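Local structure of putative phosphoglycolate phosphatase (Lactobacillus delbrueckii, 2HI0) at residues 71-74 and 75-78; 189-192 and 193-196; 195-198 and 199-203. The protein probably dephosphorylates 2-phosphoglycolate to glycolate, as a hydrolase of the haloacid dehalogenase superfamily. All blocks are in the same frame, centred on the assembly; numbering follows the deposited sequence.

Overall arrangement
The three contacts are all local, and they follow one another along the chain. Interaction 1 lies in the loop between helices 68-71 and 87-103, within the helical region that comes between strands 16-17 and 110-111. Interactions 2 and 3 cover the two ends of helix 192-200, which links the parallel strands 185-189 and 204-208; they share Ile195 and Gln196, and their centres are 9 Å apart. Interaction 2, at the sodium site, starts the helix, and interaction 3 ends it. The centres of interactions 1 and 2 are 14 Å apart, yet Val72 touches Glu192, a point where the helical region, which resembles the cap of related phosphatases, meets the metal-binding core.

Interaction 1 of 3, residues 71-74 and 75-78; sequences LVAF and GTKD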
ATOM      1  N   LEU A  71       4.156   8.356 -14.905  1.00  9.75           N
ATOM      2  CA  LEU A  71       4.400   7.191 -14.072  1.00  9.42           C
ATOM      3  C   LEU A  71       3.104   6.480 -13.643  1.00 11.48           C
ATOM      4  O   LEU A  71       3.125   5.287 -13.324  1.00 11.68           O
ATOM      5  CB  LEU A  71       5.180   7.604 -12.862  1.00  9.29           C
ATOM      6  CG  LEU A  71       6.494   8.346 -13.073  1.00  8.28           C
ATOM      7  CD1 LEU A  71       7.111   8.651 -11.712  1.00 11.88           C
ATOM      8  CD2 LEU A  71       7.453   7.676 -13.991  1.00 10.40           C
ATOM      9  N   VAL A  72       1.983   7.190 -13.628  1.00 11.83           N
ATOM     10  CA  VAL A  72       0.747   6.633 -13.066  1.00 12.80           C
ATOM     11  C   VAL A  72       0.354   5.317 -13.764  1.00 12.74           C
ATOM     12  O   VAL A  72       0.031   4.309 -13.088  1.00 11.68           O
ATOM     13  CB  VAL A  72      -0.400   7.652 -13.057  1.00 11.17           C
ATOM     14  CG1 VAL A  72      -1.682   7.026 -12.529  1.00 11.42           C
ATOM     15  CG2 VAL A  72      -0.029   8.922 -12.230  1.00 11.30           C
ATOM     16  N   ALA A  73       0.478   5.292 -15.088  1.00 11.72           N
ATOM     17  CA  ALA A  73       0.056   4.139 -15.910  1.00 10.82           C
ATOM     18  C   ALA A  73       1.051   2.951 -15.874  1.00 10.04           C
ATOM     19  O   ALA A  73       0.757   1.869 -16.379  1.00 10.94           O
ATOM     20  CB  ALA A  73      -0.186   4.592 -17.368  1.00  8.47           C
ATOM     21  N   PHE A  74       2.245   3.158 -15.317  1.00  9.20           N
ATOM     22  CA  PHE A  74       3.133   2.034 -15.123  1.00 10.71           C
ATOM     23  C   PHE A  74       2.447   0.935 -14.347  1.00 12.14           C
ATOM     24  O   PHE A  74       1.809   1.172 -13.336  1.00 11.99           O
ATOM     25  CB  PHE A  74       4.422   2.427 -14.436  1.00 12.97           C
ATOM     26  CG  PHE A  74       5.407   3.211 -15.284  1.00 13.26           C
ATOM     27  CD1 PHE A  74       5.007   4.066 -16.286  1.00 10.84           C
ATOM     28  CD2 PHE A  74       6.763   3.157 -14.963  1.00 11.09           C
ATOM     29  CE1 PHE A  74       5.964   4.824 -17.024  1.00 10.87           C
ATOM     30  CE2 PHE A  74       7.705   3.849 -15.638  1.00 10.39           C
ATOM     31  CZ  PHE A  74       7.316   4.744 -16.677  1.00 10.20           C
ATOM     32  N   GLY A  75       2.614  -0.280 -14.824  1.00 14.24           N
ATOM     33  CA  GLY A  75       1.991  -1.427 -14.168  1.00 13.78           C
ATOM     34  C   GLY A  75       0.636  -1.770 -14.777  1.00 14.32           C
ATOM     35  O   GLY A  75       0.019  -2.724 -14.331  1.00 14.63           O
ATOM     36  N   THR A  76       0.161  -0.966 -15.731  1.00 11.55           N
ATOM     37  CA  THR A  76      -1.128  -1.159 -16.427  1.00 14.55           C
ATOM     38  C   THR A  76      -0.891  -1.416 -17.926  1.00 13.25           C
ATOM     39  O   THR A  76       0.207  -1.181 -18.475  1.00 15.41           O
ATOM     40  CB  THR A  76      -2.056   0.112 -16.312  1.00 14.68           C
ATOM     41  OG1 THR A  76      -1.651   1.143 -17.242  1.00 13.29           O
ATOM     42  CG2 THR A  76      -2.162   0.651 -14.868  1.00 15.22           C
ATOM     43  N   LYS A  77      -1.948  -1.860 -18.599  1.00 16.62           N
ATOM     44  CA  LYS A  77      -1.904  -2.085 -20.046  1.00 19.97           C
ATOM     45  C   LYS A  77      -1.562  -0.840 -20.838  1.00 18.66           C
ATOM     46  O   LYS A  77      -1.092  -0.951 -21.955  1.00 22.55           O
ATOM     47  CB  LYS A  77      -3.225  -2.708 -20.541  1.00 20.77           C
ATOM     48  CG  LYS A  77      -4.412  -1.772 -20.494  1.00 25.69           C
ATOM     49  N   ASP A  78      -1.738   0.340 -20.254  1.00 17.59           N
ATOM     50  CA  ASP A  78      -1.467   1.586 -20.949  1.00 17.80           C
ATOM     51  C   ASP A  78      -0.087   2.147 -20.628  1.00 13.61           C
ATOM     52  O   ASP A  78       0.216   3.287 -21.001  1.00 15.58           O
ATOM     53  CB  ASP A  78      -2.519   2.637 -20.577  1.00 18.94           C
ATOM     54  CG  ASP A  78      -3.928   2.200 -20.951  1.00 29.89           C
ATOM     55  OD1 ASP A  78      -4.125   1.791 -22.114  1.00 25.62           O
ATOM     56  OD2 ASP A  78      -4.813   2.258 -20.068  1.00 39.22           O
TER
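The side chain of Thr76 turns back on the carbonyl of Ala73, where its OG1 and the backbone N of the same residue both give hydrogen bonds to the one oxygen. Thr76 OG1 lies 2.7 Å from Ala73 O and meets it in the carbonyl plane, on a lone pair. The bond from Thr76 N to Ala73 O, at 3.0 Å, comes in tilted by 34° from that plane and closes a type II turn from Ala73 to Thr76. Gly75 takes up the positive phi (93°) that this turn needs at its third position. This turn overlaps a type I turn, Leu71 to Phe74, in Ala73 and Phe74, so the chain bends twice within six residues. With a chi1 of 79°, Thr76 OG1 stands between its own N and carbonyl carbon, close enough also to accept from Asp78 N at 3.1 Å, which makes an ST turn. The methyl of Ala73 lies alongside the ST turn, with CB 3.9 Å from Asp78 O. The Phe74 ring is buried away from the turn, on Val54, Thr57, Arg58 and Ala61 of helix 52-63. Arg58 also bonds to the carbonyls of Leu71 and Val72, tying the loop to that helix. A single hydroxyl thus donates to one turn and accepts from the next, which should restrain its rotation and couples the type II turn to the ST turn, even though Thr76 itself is exposed.

Interaction 2 of 3, residues 189-192 and 193-196; sequences GDSE and IDIQ. With NA (sodium ion), chain C.
This is a helix N-terminal cap, a capping box of Ser191 and Asp194, at the point where strand 185-189 passes into helix 192-200 beside the bound sodium ion. Ser191 N donates to Asp194 OD2 at 3.1 Å, on the anti side of the carboxylate and 24° out of its plane. Ser191 OG, at the N-cap and held between its own N and carbonyl carbon by a chi1 of 84°, also accepts a weak capping bond from Ile193 N at 3.1 Å. The first regular turn follows, with Ile195 N bonded to Ser191 O at 3.2 Å and Gln196 N to Glu192 O at 3.0 Å. One residue before the cap, Asp190 OD1 binds the sodium ion at 2.3 Å. Water 1, 2.7 Å from the metal, donates to Asp194 OD2 at 2.8 Å, so the capping carboxylate also serves as second shell. Asp10 OD2 and the backbone O of Asp12 complete the protein ligands, consistent with the site that holds magnesium in haloacid dehalogenase-type phosphatases. Other polar ends are fixed from outside: Phe212 N bonds Asp190 OD2, while Lys165 and Arg213 form salt bridges with Asp194 OD1 and Glu192 OE1. Gly189 ends the strand with backbone bonds to Ile206 and Val208, and Asp194 and Ile195 lie against Glu205, so the cap is held beside strand 204-208.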
ATOM      1  N   GLY A 189      -7.805   2.297   1.919  1.00  9.26           N
ATOM      2  CA  GLY A 189      -6.453   2.578   1.396  1.00 11.19           C
ATOM      3  C   GLY A 189      -6.276   4.006   0.891  1.00 10.43           C
ATOM      4  O   GLY A 189      -7.224   4.787   0.905  1.00 10.62           O
ATOM      5  N   ASP A 190      -5.059   4.343   0.463  1.00 12.57           N
ATOM      6  CA  ASP A 190      -4.724   5.710   0.100  1.00 10.19           C
ATOM      7  C   ASP A 190      -4.484   5.944  -1.404  1.00 11.20           C
ATOM      8  O   ASP A 190      -4.084   7.036  -1.782  1.00 11.62           O
ATOM      9  CB  ASP A 190      -3.450   6.120   0.851  1.00 12.25           C
ATOM     10  CG  ASP A 190      -2.229   5.285   0.423  1.00 14.49           C
ATOM     11  OD1 ASP A 190      -2.406   4.072   0.163  1.00 15.43           O
ATOM     12  OD2 ASP A 190      -1.089   5.803   0.319  1.00 12.54           O
ATOM     13  N   SER A 191      -4.724   4.936  -2.235  1.00 14.37           N
ATOM     14  CA  SER A 191      -4.386   5.059  -3.643  1.00 13.39           C
ATOM     15  C   SER A 191      -5.460   4.526  -4.584  1.00 11.58           C
ATOM     16  O   SER A 191      -6.453   3.878  -4.184  1.00 11.93           O
ATOM     17  CB  SER A 191      -3.063   4.350  -3.912  1.00 15.48           C
ATOM     18  OG  SER A 191      -3.263   2.956  -4.122  1.00 17.43           O
ATOM     19  N   GLU A 192      -5.222   4.780  -5.875  1.00 10.41           N
ATOM     20  CA  GLU A 192      -6.062   4.223  -6.960  1.00 11.54           C
ATOM     21  C   GLU A 192      -6.029   2.698  -7.014  1.00 11.78           C
ATOM     22  O   GLU A 192      -6.995   2.069  -7.432  1.00 10.70           O
ATOM     23  CB  GLU A 192      -5.660   4.824  -8.320  1.00 11.46           C
ATOM     24  CG  GLU A 192      -4.372   4.304  -8.959  1.00 10.59           C
ATOM     25  CD  GLU A 192      -3.021   4.796  -8.400  1.00 16.05           C
ATOM     26  OE1 GLU A 192      -2.974   5.363  -7.285  1.00 12.08           O
ATOM     27  OE2 GLU A 192      -2.001   4.588  -9.128  1.00 13.30           O
ATOM     28  N   ILE A 193      -4.906   2.098  -6.607  1.00 10.72           N
ATOM     29  CA  ILE A 193      -4.776   0.628  -6.584  1.00 10.17           C
ATOM     30  C   ILE A 193      -5.758   0.054  -5.561  1.00 10.31           C
ATOM     31  O   ILE A 193      -6.321  -1.023  -5.801  1.00 10.58           O
ATOM     32  CB  ILE A 193      -3.324   0.186  -6.287  1.00 12.03           C
ATOM     33  CG1 ILE A 193      -2.379   0.772  -7.333  1.00 12.62           C
ATOM     34  CG2 ILE A 193      -3.191  -1.363  -6.117  1.00 10.44           C
ATOM     35  CD1 ILE A 193      -2.791   0.436  -8.724  1.00 12.87           C
ATOM     36  N   ASP A 194      -5.959   0.758  -4.432  1.00 10.84           N
ATOM     37  CA  ASP A 194      -6.924   0.354  -3.410  1.00 10.14           C
ATOM     38  C   ASP A 194      -8.382   0.469  -3.898  1.00  9.15           C
ATOM     39  O   ASP A 194      -9.179  -0.448  -3.716  1.00 10.62           O
ATOM     40  CB  ASP A 194      -6.665   1.137  -2.121  1.00 13.85           C
ATOM     41  CG  ASP A 194      -5.228   0.974  -1.648  1.00 16.85           C
ATOM     42  OD1 ASP A 194      -4.718  -0.170  -1.723  1.00 18.30           O
ATOM     43  OD2 ASP A 194      -4.583   1.986  -1.373  1.00 15.08           O
ATOM     44  N   ILE A 195      -8.674   1.583  -4.565  1.00  8.77           N
ATOM     45  CA  ILE A 195      -9.958   1.750  -5.246  1.00  8.81           C
ATOM     46  C   ILE A 195     -10.250   0.554  -6.173  1.00  6.56           C
ATOM     47  O   ILE A 195     -11.329  -0.044  -6.134  1.00  9.47           O
ATOM     48  CB  ILE A 195     -10.024   3.098  -6.009  1.00  9.99           C
ATOM     49  CG1 ILE A 195      -9.914   4.280  -5.031  1.00 11.89           C
ATOM     50  CG2 ILE A 195     -11.337   3.223  -6.801  1.00  9.77           C
ATOM     51  CD1 ILE A 195      -9.663   5.617  -5.620  1.00 11.51           C
ATOM     52  N   GLN A 196      -9.270   0.214  -7.015  1.00  8.72           N
ATOM     53  CA  GLN A 196      -9.433  -0.883  -7.951  1.00  9.30           C
ATOM     54  C   GLN A 196      -9.527  -2.277  -7.289  1.00  9.79           C
ATOM     55  O   GLN A 196     -10.316  -3.146  -7.691  1.00  9.36           O
ATOM     56  CB  GLN A 196      -8.280  -0.858  -8.926  1.00 10.89           C
ATOM     57  CG  GLN A 196      -8.266   0.385  -9.802  1.00 10.17           C
ATOM     58  CD  GLN A 196      -6.981   0.473 -10.603  1.00 15.59           C
ATOM     59  OE1 GLN A 196      -6.428  -0.566 -11.033  1.00 16.06           O
ATOM     60  NE2 GLN A 196      -6.498   1.700 -10.827  1.00 12.86           N
TER
HETATM   61 NA    NA C 240      -0.774   2.405  -0.002  1.00 35.31          NA
HETATM   62  O   HOH W   1      -1.979   1.893  -2.355  1.00 22.48           O

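Interaction 3 of 3, residues 195-198 and 199-203; sequences IQTA and RNSEM
Arg199 N bonds to Ile195 O at 3.3 Å in the last regular turns of helix 192-200, which then ends in a Schellman motif. The next residue, Asn200, sends its N to Gln196 O at 2.9 Å. Its CG, anti to the carbonyl carbon (chi1 -60°), brings the amide back alongside Gln196. There water 2 bridges the side chains, accepting from Asn200 ND2 at 3.1 Å and donating to Gln196 OE1; Asn200 ND2 also bonds to the carbonyl of Pro166. Ser201 is the first residue to leave helical geometry, and its OG donates to Thr197 O at 2.9 Å, where the helix ends, while Ser201 N makes a weak bond to the same oxygen. That N also reaches Ala198 O, from well above the carbonyl plane. Glu202, with positive phi (58°), is the C-prime residue, and its N bonds to Arg199 O at 3.2 Å. The reversal at Glu202 brings in Met203, a selenomethionine, whose N makes a nearly straight bond (171°) to Ala198 O at 3.0 Å, from the opposite face to Ser201 N. The chain then enters strand 204-208, completing a beta-alpha-beta unit with strand 185-189, and Met203 is covered by Cys185, Tyr187 and helix 169-178. The motif closes with an apolar touch, Ala198 CB lying 4.2 Å from Met203 CG.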
ATOM      1  N   ILE A 195      -8.674   1.583  -4.565  1.00  8.77           N
ATOM      2  CA  ILE A 195      -9.958   1.750  -5.246  1.00  8.81           C
ATOM      3  C   ILE A 195     -10.250   0.554  -6.173  1.00  6.56           C
ATOM      4  O   ILE A 195     -11.329  -0.044  -6.134  1.00  9.47           O
ATOM      5  CB  ILE A 195     -10.024   3.098  -6.009  1.00  9.99           C
ATOM      6  CG1 ILE A 195      -9.914   4.280  -5.031  1.00 11.89           C
ATOM      7  CG2 ILE A 195     -11.337   3.223  -6.801  1.00  9.77           C
ATOM      8  CD1 ILE A 195      -9.663   5.617  -5.620  1.00 11.51           C
ATOM      9  N   GLN A 196      -9.270   0.214  -7.015  1.00  8.72           N
ATOM     10  CA  GLN A 196      -9.433  -0.883  -7.951  1.00  9.30           C
ATOM     11  C   GLN A 196      -9.527  -2.277  -7.289  1.00  9.79           C
ATOM     12  O   GLN A 196     -10.316  -3.146  -7.691  1.00  9.36           O
ATOM     13  CB  GLN A 196      -8.280  -0.858  -8.926  1.00 10.89           C
ATOM     14  CG  GLN A 196      -8.266   0.385  -9.802  1.00 10.17           C
ATOM     15  CD  GLN A 196      -6.981   0.473 -10.603  1.00 15.59           C
ATOM     16  OE1 GLN A 196      -6.428  -0.566 -11.033  1.00 16.06           O
ATOM     17  NE2 GLN A 196      -6.498   1.700 -10.827  1.00 12.86           N
ATOM     18  N   THR A 197      -8.698  -2.482  -6.289  1.00 10.75           N
ATOM     19  CA  THR A 197      -8.674  -3.738  -5.571  1.00 11.27           C
ATOM     20  C   THR A 197     -10.083  -4.032  -4.987  1.00 10.18           C
ATOM     21  O   THR A 197     -10.607  -5.160  -5.107  1.00 11.35           O
ATOM     22  CB  THR A 197      -7.655  -3.668  -4.445  1.00 12.39           C
ATOM     23  OG1 THR A 197      -6.332  -3.574  -5.012  1.00 10.85           O
ATOM     24  CG2 THR A 197      -7.737  -4.928  -3.569  1.00 12.17           C
ATOM     25  N   ALA A 198     -10.671  -3.013  -4.356  1.00  8.94           N
ATOM     26  CA  ALA A 198     -12.043  -3.130  -3.776  1.00 10.49           C
ATOM     27  C   ALA A 198     -13.072  -3.530  -4.830  1.00 11.85           C
ATOM     28  O   ALA A 198     -13.818  -4.486  -4.650  1.00 12.49           O
ATOM     29  CB  ALA A 198     -12.452  -1.846  -3.075  1.00 12.10           C
ATOM     30  N   ARG A 199     -13.083  -2.798  -5.942  1.00 11.25           N
ATOM     31  CA  ARG A 199     -14.056  -3.101  -7.013  1.00 12.53           C
ATOM     32  C   ARG A 199     -13.861  -4.501  -7.575  1.00 11.00           C
ATOM     33  O   ARG A 199     -14.824  -5.217  -7.823  1.00 10.55           O
ATOM     34  CB  ARG A 199     -13.962  -2.082  -8.142  1.00 13.55           C
ATOM     35  CG  ARG A 199     -15.066  -2.302  -9.223  1.00 19.77           C
ATOM     36  CD  ARG A 199     -15.761  -1.034  -9.514  1.00 24.19           C
ATOM     37  NE  ARG A 199     -16.935  -1.199 -10.366  1.00 30.57           N
ATOM     38  CZ  ARG A 199     -17.850  -0.243 -10.518  1.00 38.16           C
ATOM     39  NH1 ARG A 199     -17.728   0.890  -9.830  1.00 47.50           N
ATOM     40  NH2 ARG A 199     -18.899  -0.404 -11.330  1.00 27.18           N
ATOM     41  N   ASN A 200     -12.594  -4.883  -7.770  1.00 12.12           N
ATOM     42  CA  ASN A 200     -12.230  -6.208  -8.280  1.00 12.48           C
ATOM     43  C   ASN A 200     -12.554  -7.344  -7.299  1.00 12.87           C
ATOM     44  O   ASN A 200     -12.751  -8.502  -7.702  1.00 13.75           O
ATOM     45  CB  ASN A 200     -10.737  -6.278  -8.755  1.00 12.39           C
ATOM     46  CG  ASN A 200     -10.419  -5.288  -9.877  1.00 15.84           C
ATOM     47  OD1 ASN A 200     -11.329  -4.766 -10.522  1.00 16.27           O
ATOM     48  ND2 ASN A 200      -9.123  -4.984 -10.078  1.00 11.49           N
ATOM     49  N   SER A 201     -12.723  -6.977  -6.024  1.00  9.75           N
ATOM     50  CA  SER A 201     -13.055  -7.927  -4.968  1.00 12.18           C
ATOM     51  C   SER A 201     -14.514  -7.819  -4.526  1.00 12.79           C
ATOM     52  O   SER A 201     -14.890  -8.432  -3.543  1.00 12.47           O
ATOM     53  CB  SER A 201     -12.151  -7.710  -3.766  1.00 10.42           C
ATOM     54  OG  SER A 201     -10.768  -7.877  -4.112  1.00 13.01           O
ATOM     55  N   GLU A 202     -15.311  -7.063  -5.266  1.00 12.46           N
ATOM     56  CA  GLU A 202     -16.742  -6.952  -5.058  1.00 12.22           C
ATOM     57  C   GLU A 202     -17.058  -6.454  -3.620  1.00  9.95           C
ATOM     58  O   GLU A 202     -17.975  -6.947  -2.950  1.00 13.88           O
ATOM     59  CB  GLU A 202     -17.460  -8.267  -5.392  1.00 11.11           C
ATOM     60  CG  GLU A 202     -17.195  -8.812  -6.834  1.00 14.20           C
ATOM     61  CD  GLU A 202     -17.715  -7.935  -8.004  1.00 20.28           C
ATOM     62  OE1 GLU A 202     -18.579  -7.045  -7.813  1.00 23.14           O
ATOM     63  OE2 GLU A 202     -17.250  -8.163  -9.142  1.00 24.27           O
HETATM   64  N   MSE A 203     -16.280  -5.464  -3.181  1.00 10.36           N
HETATM   65  CA  MSE A 203     -16.509  -4.849  -1.867  1.00  9.99           C
HETATM   66  C   MSE A 203     -16.367  -3.322  -1.908  1.00  8.24           C
HETATM   67  O   MSE A 203     -15.800  -2.735  -2.838  1.00 10.82           O
HETATM   68  CB  MSE A 203     -15.580  -5.453  -0.845  1.00 13.94           C
HETATM   69  CG  MSE A 203     -14.161  -5.111  -1.083  1.00 12.80           C
HETATM   70 SE   MSE A 203     -13.022  -5.945   0.282  0.75 11.43          SE
HETATM   71  CE  MSE A 203     -13.349  -7.762  -0.012  1.00 11.02           C
TER
HETATM   72  O   HOH W   2      -7.991  -2.766 -12.006  1.00 18.07           O